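TRNA uridine(34) acetyltransferase (Methanocaldococcus infernus, PDB 6IA8) catalyses formation of 5-(carboxymethyl)uridine at wobble position 34 of tRNAs from acetyl-CoA and S-adenosyl-L-methionine, using a [4Fe-4S] cluster. Local coordinates at residues Ile149-Asp153 / Gln204-Leu208; Glu199-Asn203 / Pro431-Glu435; Thr237-Thr241 / Pro278-Pro282. All coordinates share one frame; numbering follows the deposited sequence.

Contact 1: Ile149-Asp153 / Gln204-Leu208; sequences IEYQD and QMLKL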
loop_
_atom_site.group_PDB
_atom_site.type_symbol
_atom_site.label_atom_id
_atom_site.label_comp_id
_atom_site.label_asym_id
_atom_site.label_seq_id
_atom_site.Cartn_x
_atom_site.Cartn_y
_atom_site.Cartn_z
ATOM N N ILE A 149 -18.856 -8.432 -12.055
ATOM C CA ILE A 149 -19.079 -8.242 -10.624
ATOM C C ILE A 149 -19.371 -9.577 -9.949
ATOM O O ILE A 149 -18.934 -9.832 -8.819
ATOM C CB ILE A 149 -20.210 -7.225 -10.399
ATOM C CG1 ILE A 149 -19.706 -5.809 -10.693
ATOM C CG2 ILE A 149 -20.714 -7.310 -8.980
ATOM C CD1 ILE A 149 -20.823 -4.806 -10.906
ATOM N N GLU A 150 -20.124 -10.441 -10.628
ATOM C CA GLU A 150 -20.410 -11.769 -10.102
ATOM C C GLU A 150 -19.131 -12.482 -9.712
ATOM O O GLU A 150 -19.049 -13.074 -8.632
ATOM C CB GLU A 150 -21.172 -12.600 -11.135
ATOM C CG GLU A 150 -21.338 -14.067 -10.771
ATOM C CD GLU A 150 -22.045 -14.860 -11.860
ATOM O OE1 GLU A 150 -22.095 -14.379 -13.011
ATOM O OE2 GLU A 150 -22.558 -15.960 -11.564
ATOM N N TYR A 151 -18.111 -12.419 -10.581
ATOM C CA TYR A 151 -16.838 -13.072 -10.293
ATOM C C TYR A 151 -16.103 -12.390 -9.149
ATOM O O TYR A 151 -15.540 -13.071 -8.285
ATOM C CB TYR A 151 -15.963 -13.103 -11.543
ATOM C CG TYR A 151 -14.595 -13.699 -11.300
ATOM C CD1 TYR A 151 -14.386 -15.066 -11.387
ATOM C CD2 TYR A 151 -13.508 -12.889 -10.986
ATOM C CE1 TYR A 151 -13.135 -15.605 -11.166
ATOM C CE2 TYR A 151 -12.249 -13.432 -10.769
ATOM C CZ TYR A 151 -12.069 -14.781 -10.857
ATOM O OH TYR A 151 -10.824 -15.336 -10.629
ATOM N N GLN A 152 -16.079 -11.054 -9.131
ATOM C CA GLN A 152 -15.385 -10.345 -8.058
ATOM C C GLN A 152 -15.979 -10.681 -6.695
ATOM O O GLN A 152 -15.248 -10.934 -5.727
ATOM C CB GLN A 152 -15.460 -8.833 -8.272
ATOM C CG GLN A 152 -14.934 -8.307 -9.598
ATOM C CD GLN A 152 -14.967 -6.791 -9.647
ATOM O OE1 GLN A 152 -14.625 -6.132 -8.675
ATOM N NE2 GLN A 152 -15.399 -6.233 -10.770
ATOM N N ASP A 153 -17.307 -10.598 -6.582
ATOM C CA ASP A 153 -17.961 -10.868 -5.306
ATOM C C ASP A 153 -17.657 -12.285 -4.851
ATOM O O ASP A 153 -17.303 -12.518 -3.691
ATOM C CB ASP A 153 -19.472 -10.650 -5.422
ATOM C CG ASP A 153 -19.840 -9.200 -5.594
ATOM O OD1 ASP A 153 -18.931 -8.334 -5.532
ATOM O OD2 ASP A 153 -21.039 -8.930 -5.777
ATOM N N GLN A 204 -17.554 -0.540 -6.360
ATOM C CA GLN A 204 -17.466 -1.996 -6.238
ATOM C C GLN A 204 -16.319 -2.391 -5.308
ATOM O O GLN A 204 -16.466 -3.270 -4.450
ATOM C CB GLN A 204 -17.310 -2.610 -7.633
ATOM C CG GLN A 204 -16.859 -4.048 -7.670
ATOM C CD GLN A 204 -17.875 -5.029 -7.104
ATOM O OE1 GLN A 204 -19.015 -4.685 -6.798
ATOM N NE2 GLN A 204 -17.446 -6.261 -6.952
ATOM N N MET A 205 -15.174 -1.720 -5.426
ATOM C CA MET A 205 -14.058 -2.067 -4.556
ATOM C C MET A 205 -14.391 -1.796 -3.104
ATOM O O MET A 205 -14.042 -2.594 -2.235
ATOM C CB MET A 205 -12.798 -1.324 -4.985
ATOM C CG MET A 205 -12.222 -1.893 -6.292
ATOM S SD MET A 205 -10.698 -1.152 -6.860
ATOM C CE MET A 205 -11.185 0.504 -6.946
ATOM N N LEU A 206 -15.049 -0.675 -2.813
ATOM C CA LEU A 206 -15.508 -0.424 -1.451
ATOM C C LEU A 206 -16.494 -1.497 -0.985
ATOM O O LEU A 206 -16.455 -1.922 0.173
ATOM C CB LEU A 206 -16.152 0.960 -1.367
ATOM C CG LEU A 206 -15.192 2.142 -1.503
ATOM C CD1 LEU A 206 -15.935 3.435 -1.790
ATOM C CD2 LEU A 206 -14.392 2.231 -0.230
ATOM N N LYS A 207 -17.404 -1.930 -1.861
ATOM C CA LYS A 207 -18.325 -3.004 -1.491
ATOM C C LYS A 207 -17.567 -4.259 -1.080
ATOM O O LYS A 207 -17.979 -4.977 -0.162
ATOM C CB LYS A 207 -19.267 -3.312 -2.658
ATOM C CG LYS A 207 -20.484 -4.172 -2.271
ATOM C CD LYS A 207 -21.313 -4.563 -3.501
ATOM C CE LYS A 207 -20.732 -5.781 -4.203
ATOM N NZ LYS A 207 -21.340 -6.032 -5.529
ATOM N N LEU A 208 -16.469 -4.555 -1.767
ATOM C CA LEU A 208 -15.686 -5.743 -1.459
ATOM C C LEU A 208 -14.940 -5.629 -0.133
ATOM O O LEU A 208 -14.465 -6.644 0.381
ATOM C CB LEU A 208 -14.679 -5.992 -2.572
ATOM C CG LEU A 208 -15.214 -6.275 -3.964
ATOM C CD1 LEU A 208 -14.118 -6.315 -4.998
ATOM C CD2 LEU A 208 -16.009 -7.582 -3.982
#
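Ile149-Asp153 and Gln204-Leu208 are helical segments running in nearly the same direction, their axes at 27° to each other and 11.1 Å apart at closest approach. Side chains fill the gap, with the amide of Gln204 at the centre. Gln204 sets CG anti to its backbone nitrogen (chi1 165°) and then bends at chi2, which turns the amide toward the other helix. Gln204 NE2 makes an almost straight hydrogen bond to Asp153 OD1 at 2.9 Å, and a weak one to Gln152 OE1 at 3.3 Å. The two glutamine amides stand nearly perpendicular, at 88°; Gln152 NE2 binds Arg147 O. Lys207 NZ reaches the syn lone pair of Asp153 OD2, a salt bridge of 2.9 Å. Lys207 NZ also donates to a lone pair of Gln204 OE1 at 3.0 Å, and Ile149 CG2 lies 3.7 Å from Lys207 NZ. Next to the carboxylate, Leu208 CD2 comes to 3.4 Å from Asp153 OD1. Both helices, 149-164 and 199-208, belong to the radical SAM core, and Leu208 also packs on Ile190 of strand 184-192. Gln204 thus gives from NE2 and receives at OE1, which fixes the flip of its amide, and the paired lysine probably favours the ionised form of Asp153.

Contact 2: Glu199-Asn203 / Pro431-Glu435; sequences EKEIN and PFRKE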
loop_
_atom_site.group_PDB
_atom_site.type_symbol
_atom_site.label_atom_id
_atom_site.label_comp_id
_atom_site.label_asym_id
_atom_site.label_seq_id
_atom_site.Cartn_x
_atom_site.Cartn_y
_atom_site.Cartn_z
ATOM N N GLU A 199 -15.564 5.736 -11.009
ATOM C CA GLU A 199 -16.397 5.814 -9.813
ATOM C C GLU A 199 -17.141 4.507 -9.602
ATOM O O GLU A 199 -17.218 4.005 -8.475
ATOM C CB GLU A 199 -17.394 6.971 -9.885
ATOM C CG GLU A 199 -16.752 8.333 -10.051
ATOM C CD GLU A 199 -17.754 9.466 -9.911
ATOM O OE1 GLU A 199 -18.957 9.206 -9.697
ATOM O OE2 GLU A 199 -17.343 10.631 -10.020
ATOM N N LYS A 200 -17.674 3.927 -10.681
ATOM C CA LYS A 200 -18.416 2.676 -10.572
ATOM C C LYS A 200 -17.538 1.574 -10.008
ATOM O O LYS A 200 -17.952 0.835 -9.104
ATOM C CB LYS A 200 -18.960 2.273 -11.940
ATOM C CG LYS A 200 -19.614 0.907 -11.972
ATOM N N GLU A 201 -16.303 1.466 -10.511
ATOM C CA GLU A 201 -15.387 0.438 -10.025
ATOM C C GLU A 201 -14.949 0.726 -8.590
ATOM O O GLU A 201 -14.732 -0.204 -7.800
ATOM C CB GLU A 201 -14.183 0.329 -10.965
ATOM C CG GLU A 201 -14.464 -0.547 -12.184
ATOM C CD GLU A 201 -13.799 -0.048 -13.453
ATOM O OE1 GLU A 201 -13.705 -0.832 -14.420
ATOM O OE2 GLU A 201 -13.380 1.129 -13.492
ATOM N N ILE A 202 -14.771 1.999 -8.232
ATOM C CA ILE A 202 -14.421 2.300 -6.846
ATOM C C ILE A 202 -15.569 1.917 -5.916
ATOM O O ILE A 202 -15.353 1.358 -4.838
ATOM C CB ILE A 202 -14.034 3.779 -6.686
ATOM C CG1 ILE A 202 -12.741 4.063 -7.461
ATOM C CG2 ILE A 202 -13.874 4.109 -5.228
ATOM C CD1 ILE A 202 -12.368 5.501 -7.550
ATOM N N ASN A 203 -16.809 2.201 -6.313
ATOM C CA ASN A 203 -17.953 1.729 -5.533
ATOM C C ASN A 203 -17.876 0.217 -5.305
ATOM O O ASN A 203 -18.114 -0.274 -4.193
ATOM C CB ASN A 203 -19.271 2.083 -6.237
ATOM C CG ASN A 203 -19.560 3.567 -6.228
ATOM O OD1 ASN A 203 -19.079 4.303 -5.367
ATOM N ND2 ASN A 203 -20.362 4.014 -7.174
ATOM N N PRO A 431 -15.418 14.646 -3.552
ATOM C CA PRO A 431 -15.930 13.286 -3.340
ATOM C C PRO A 431 -17.237 13.058 -4.076
ATOM O O PRO A 431 -17.951 13.995 -4.434
ATOM C CB PRO A 431 -16.135 13.214 -1.831
ATOM C CG PRO A 431 -16.422 14.657 -1.437
ATOM C CD PRO A 431 -15.536 15.497 -2.357
ATOM N N PHE A 432 -17.526 11.782 -4.332
ATOM C CA PHE A 432 -18.776 11.371 -4.944
ATOM C C PHE A 432 -19.559 10.374 -4.107
ATOM O O PHE A 432 -20.722 10.149 -4.405
ATOM C CB PHE A 432 -18.523 10.742 -6.327
ATOM C CG PHE A 432 -17.634 9.533 -6.279
ATOM C CD1 PHE A 432 -18.187 8.271 -6.129
ATOM C CD2 PHE A 432 -16.236 9.663 -6.334
ATOM C CE1 PHE A 432 -17.369 7.156 -6.065
ATOM C CE2 PHE A 432 -15.412 8.548 -6.261
ATOM C CZ PHE A 432 -15.984 7.303 -6.136
ATOM N N ARG A 433 -18.957 9.739 -3.107
ATOM C CA ARG A 433 -19.663 8.746 -2.309
ATOM C C ARG A 433 -20.788 9.414 -1.531
ATOM O O ARG A 433 -20.621 10.518 -0.998
ATOM C CB ARG A 433 -18.694 8.070 -1.335
ATOM C CG ARG A 433 -17.719 7.022 -1.961
ATOM C CD ARG A 433 -18.498 5.815 -2.494
ATOM N NE ARG A 433 -19.246 5.124 -1.442
ATOM C CZ ARG A 433 -19.814 3.923 -1.588
ATOM N NH1 ARG A 433 -19.697 3.269 -2.734
ATOM N NH2 ARG A 433 -20.487 3.374 -0.586
ATOM N N LYS A 434 -21.913 8.702 -1.422
ATOM C CA LYS A 434 -23.092 9.242 -0.758
ATOM C C LYS A 434 -22.795 9.627 0.683
ATOM O O LYS A 434 -23.391 10.569 1.206
ATOM C CB LYS A 434 -24.236 8.220 -0.810
ATOM C CG LYS A 434 -23.829 6.788 -0.412
ATOM C CD LYS A 434 -24.995 5.797 -0.511
ATOM C CE LYS A 434 -25.999 5.988 0.620
ATOM N NZ LYS A 434 -27.004 4.879 0.672
ATOM N N GLU A 435 -21.879 8.934 1.347
ATOM C CA GLU A 435 -21.690 9.204 2.765
ATOM C C GLU A 435 -20.677 10.305 3.044
ATOM O O GLU A 435 -20.493 10.665 4.208
ATOM C CB GLU A 435 -21.300 7.922 3.503
ATOM C CG GLU A 435 -20.209 7.096 2.884
ATOM C CD GLU A 435 -20.696 6.115 1.807
ATOM O OE1 GLU A 435 -20.771 6.530 0.645
ATOM O OE2 GLU A 435 -20.919 4.921 2.082
HETATM O O HOH W 1 -20.299 0.455 -2.679
#
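Phe432 lays its ring against the first turn of helix 199-208, where Glu199 covers one face. Glu199 CG stands almost directly over the Phe432 ring, 3.9 Å from the centroid, in a CH-pi contact. Beyond it the carboxylate stacks flat on the CB end of the ring, 8° from parallel, with Glu199 CD 3.6 Å from Phe432 CG. Phe432 reaches this place by holding CG between its backbone nitrogen and carbonyl carbon (chi1 60°). At the ring edge lie Ile202 CG2, 3.9 Å from Phe432 CZ, and Asn203 OD1, 3.4 Å from Phe432 CE1. Asn203 OD1 also accepts from Arg433 NH1 at 2.9 Å, the donor standing well above the carbonyl plane, and a water joins NH1 to Asn203 O. Arg433, bent at chi2 and chi3, holds the Glu435 carboxylate side-on through NE and NH2. A leucine in place of Arg433 would probably leave Glu435 without its charged mate and Asn203 OD1 without its hydrogen-bond donor from the loop. The contact joins helix 199-208 of the radical SAM core to the acetyltransferase-domain loop between strands 418-427 and 440-448; Leu243 of helix 234-245 touches Phe432 and Glu199, while Arg433 and Glu435 rest on Tyr513 of strand 513-517.

Contact 3: Thr237-Thr241 / Pro278-Pro282; sequences TIKAT and PDFMP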
loop_
_atom_site.group_PDB
_atom_site.type_symbol
_atom_site.label_atom_id
_atom_site.label_comp_id
_atom_site.label_asym_id
_atom_site.label_seq_id
_atom_site.Cartn_x
_atom_site.Cartn_y
_atom_site.Cartn_z
ATOM N N THR A 237 -4.017 8.227 -14.491
ATOM C CA THR A 237 -3.426 8.075 -13.159
ATOM C C THR A 237 -3.837 9.227 -12.238
ATOM O O THR A 237 -4.150 9.029 -11.048
ATOM C CB THR A 237 -1.899 8.009 -13.295
ATOM O OG1 THR A 237 -1.507 6.804 -13.975
ATOM C CG2 THR A 237 -1.202 8.072 -11.914
ATOM N N ILE A 238 -3.801 10.448 -12.765
ATOM C CA ILE A 238 -4.132 11.620 -11.962
ATOM C C ILE A 238 -5.586 11.576 -11.518
ATOM O O ILE A 238 -5.886 11.807 -10.346
ATOM C CB ILE A 238 -3.815 12.904 -12.742
ATOM C CG1 ILE A 238 -2.300 13.009 -12.946
ATOM C CG2 ILE A 238 -4.389 14.108 -12.024
ATOM C CD1 ILE A 238 -1.843 14.186 -13.822
ATOM N N LYS A 239 -6.505 11.236 -12.425
ATOM C CA LYS A 239 -7.924 11.204 -12.074
ATOM C C LYS A 239 -8.219 10.065 -11.098
ATOM O O LYS A 239 -8.974 10.234 -10.133
ATOM C CB LYS A 239 -8.778 11.050 -13.340
ATOM C CG LYS A 239 -10.275 11.015 -13.081
ATOM C CD LYS A 239 -10.746 12.269 -12.359
ATOM C CE LYS A 239 -12.264 12.349 -12.312
ATOM N NZ LYS A 239 -12.742 13.512 -11.509
ATOM N N ALA A 240 -7.729 8.863 -11.400
ATOM C CA ALA A 240 -7.900 7.744 -10.471
ATOM C C ALA A 240 -7.395 8.101 -9.077
ATOM O O ALA A 240 -8.029 7.757 -8.068
ATOM C CB ALA A 240 -7.169 6.492 -10.985
ATOM N N THR A 241 -6.223 8.736 -8.997
ATOM C CA THR A 241 -5.662 9.079 -7.694
ATOM C C THR A 241 -6.609 9.977 -6.905
ATOM O O THR A 241 -6.851 9.746 -5.711
ATOM C CB THR A 241 -4.304 9.760 -7.874
ATOM O OG1 THR A 241 -3.331 8.864 -8.458
ATOM C CG2 THR A 241 -3.753 10.247 -6.504
ATOM N N PRO A 278 0.914 18.055 -6.714
ATOM C CA PRO A 278 -0.264 17.538 -5.979
ATOM C C PRO A 278 -1.161 16.635 -6.830
ATOM O O PRO A 278 -2.061 15.971 -6.303
ATOM C CB PRO A 278 -1.013 18.811 -5.560
ATOM C CG PRO A 278 -0.623 19.798 -6.607
ATOM C CD PRO A 278 0.844 19.511 -6.914
ATOM N N ASP A 279 -0.928 16.573 -8.135
ATOM C CA ASP A 279 -1.617 15.602 -8.968
ATOM C C ASP A 279 -1.285 14.173 -8.578
ATOM O O ASP A 279 -2.057 13.261 -8.896
ATOM C CB ASP A 279 -1.238 15.828 -10.434
ATOM C CG ASP A 279 -1.964 17.012 -11.059
ATOM O OD1 ASP A 279 -2.864 17.603 -10.451
ATOM O OD2 ASP A 279 -1.626 17.357 -12.186
ATOM N N PHE A 280 -0.156 13.949 -7.905
ATOM C CA PHE A 280 0.251 12.595 -7.562
ATOM C C PHE A 280 0.206 12.372 -6.059
ATOM O O PHE A 280 -0.870 12.054 -5.497
ATOM C CB PHE A 280 1.637 12.344 -8.162
ATOM C CG PHE A 280 1.686 12.562 -9.662
ATOM C CD1 PHE A 280 1.002 11.723 -10.519
ATOM C CD2 PHE A 280 2.395 13.620 -10.205
ATOM C CE1 PHE A 280 1.034 11.940 -11.939
ATOM C CE2 PHE A 280 2.445 13.841 -11.611
ATOM C CZ PHE A 280 1.755 12.968 -12.467
ATOM N N MET A 281 1.332 12.506 -5.375
ATOM C CA MET A 281 1.401 12.321 -3.930
ATOM C C MET A 281 0.790 10.986 -3.468
ATOM O O MET A 281 -0.088 10.957 -2.603
ATOM C CB MET A 281 0.740 13.494 -3.231
ATOM C CG MET A 281 1.006 14.809 -3.858
ATOM S SD MET A 281 2.728 15.416 -3.755
ATOM C CE MET A 281 2.743 16.243 -2.155
ATOM N N PRO A 282 1.285 9.870 -3.980
ATOM C CA PRO A 282 0.794 8.569 -3.515
ATOM C C PRO A 282 1.209 8.312 -2.080
ATOM O O PRO A 282 2.207 8.855 -1.604
ATOM C CB PRO A 282 1.483 7.568 -4.446
ATOM C CG PRO A 282 2.802 8.242 -4.801
ATOM C CD PRO A 282 2.422 9.744 -4.917
HETATM O O HOH W 2 -4.743 13.510 -8.434
#
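Thr237 O, in the helical turn whose Thr237, Ile238 and Thr241 pack on Asp279 and Phe280, is gripped by two donors of Thr241. The hydroxyl OG1 of Thr241 donates to Thr237 O at 2.7 Å and the backbone N of Thr241 at 2.9 Å, from opposite faces of the carbonyl plane. Thr241 OG1 is also hydrogen-bonded to Tyr253 OH of strand 250-255. With OG1 beside the backbone N of Thr241 and CG2 anti to that N (chi1 -65°), the methyl is left to meet the loop, Thr241 CG2 lying 3.5 Å from Phe280 O. On the helix side most of the packing comes from Ile238, whose branches spread over two residues. Ile238 CG1 approaches Phe280 CE1 obliquely at 3.6 Å, while Ile238 CD1 lies 3.6 Å from Asp279 OD2 and CG2 rests beside the Asp279 carboxylate carbon. Asp279 CB sits over a face of the neighbouring Phe280 ring, and at the ring edge, more distantly, comes Thr237 CG2. One water completes the seam: it donates to Ile238 O at 2.8 Å and to Asp279 O at 2.7 Å, tying the helix backbone to the loop. Helix 234-245 leads into strand 250-255, and the loop joins helix 264-276 to strand 284-287. The arrangement thus packs successive beta-alpha units side by side outside the parallel sheet, as in the partial TIM-barrel fold of radical SAM enzymes.

Contacts 1 and 2 share helix 199-208: its later turns face helix 149-164, its first turn the acetyltransferase loop. Their centres are about 13 Å apart, and they touch where Leu206 CD1 packs on Arg433 CD at 3.6 Å. Contact 3 stands apart, its nearest atoms about 5 Å from contact 2 and about 8 Å from contact 1, yet its helix, 234-245, also borders contact 2 through Leu243. Contacts 1 and 3 both lie within the radical SAM core, whereas contact 2 joins that core to the acetyltransferase domain. All three lie away from the acetyl-CoA and cluster-binding residues assigned by similarity; the cluster cysteines Cys74, Cys79 and Cys82 fall in the unmodelled 72-106.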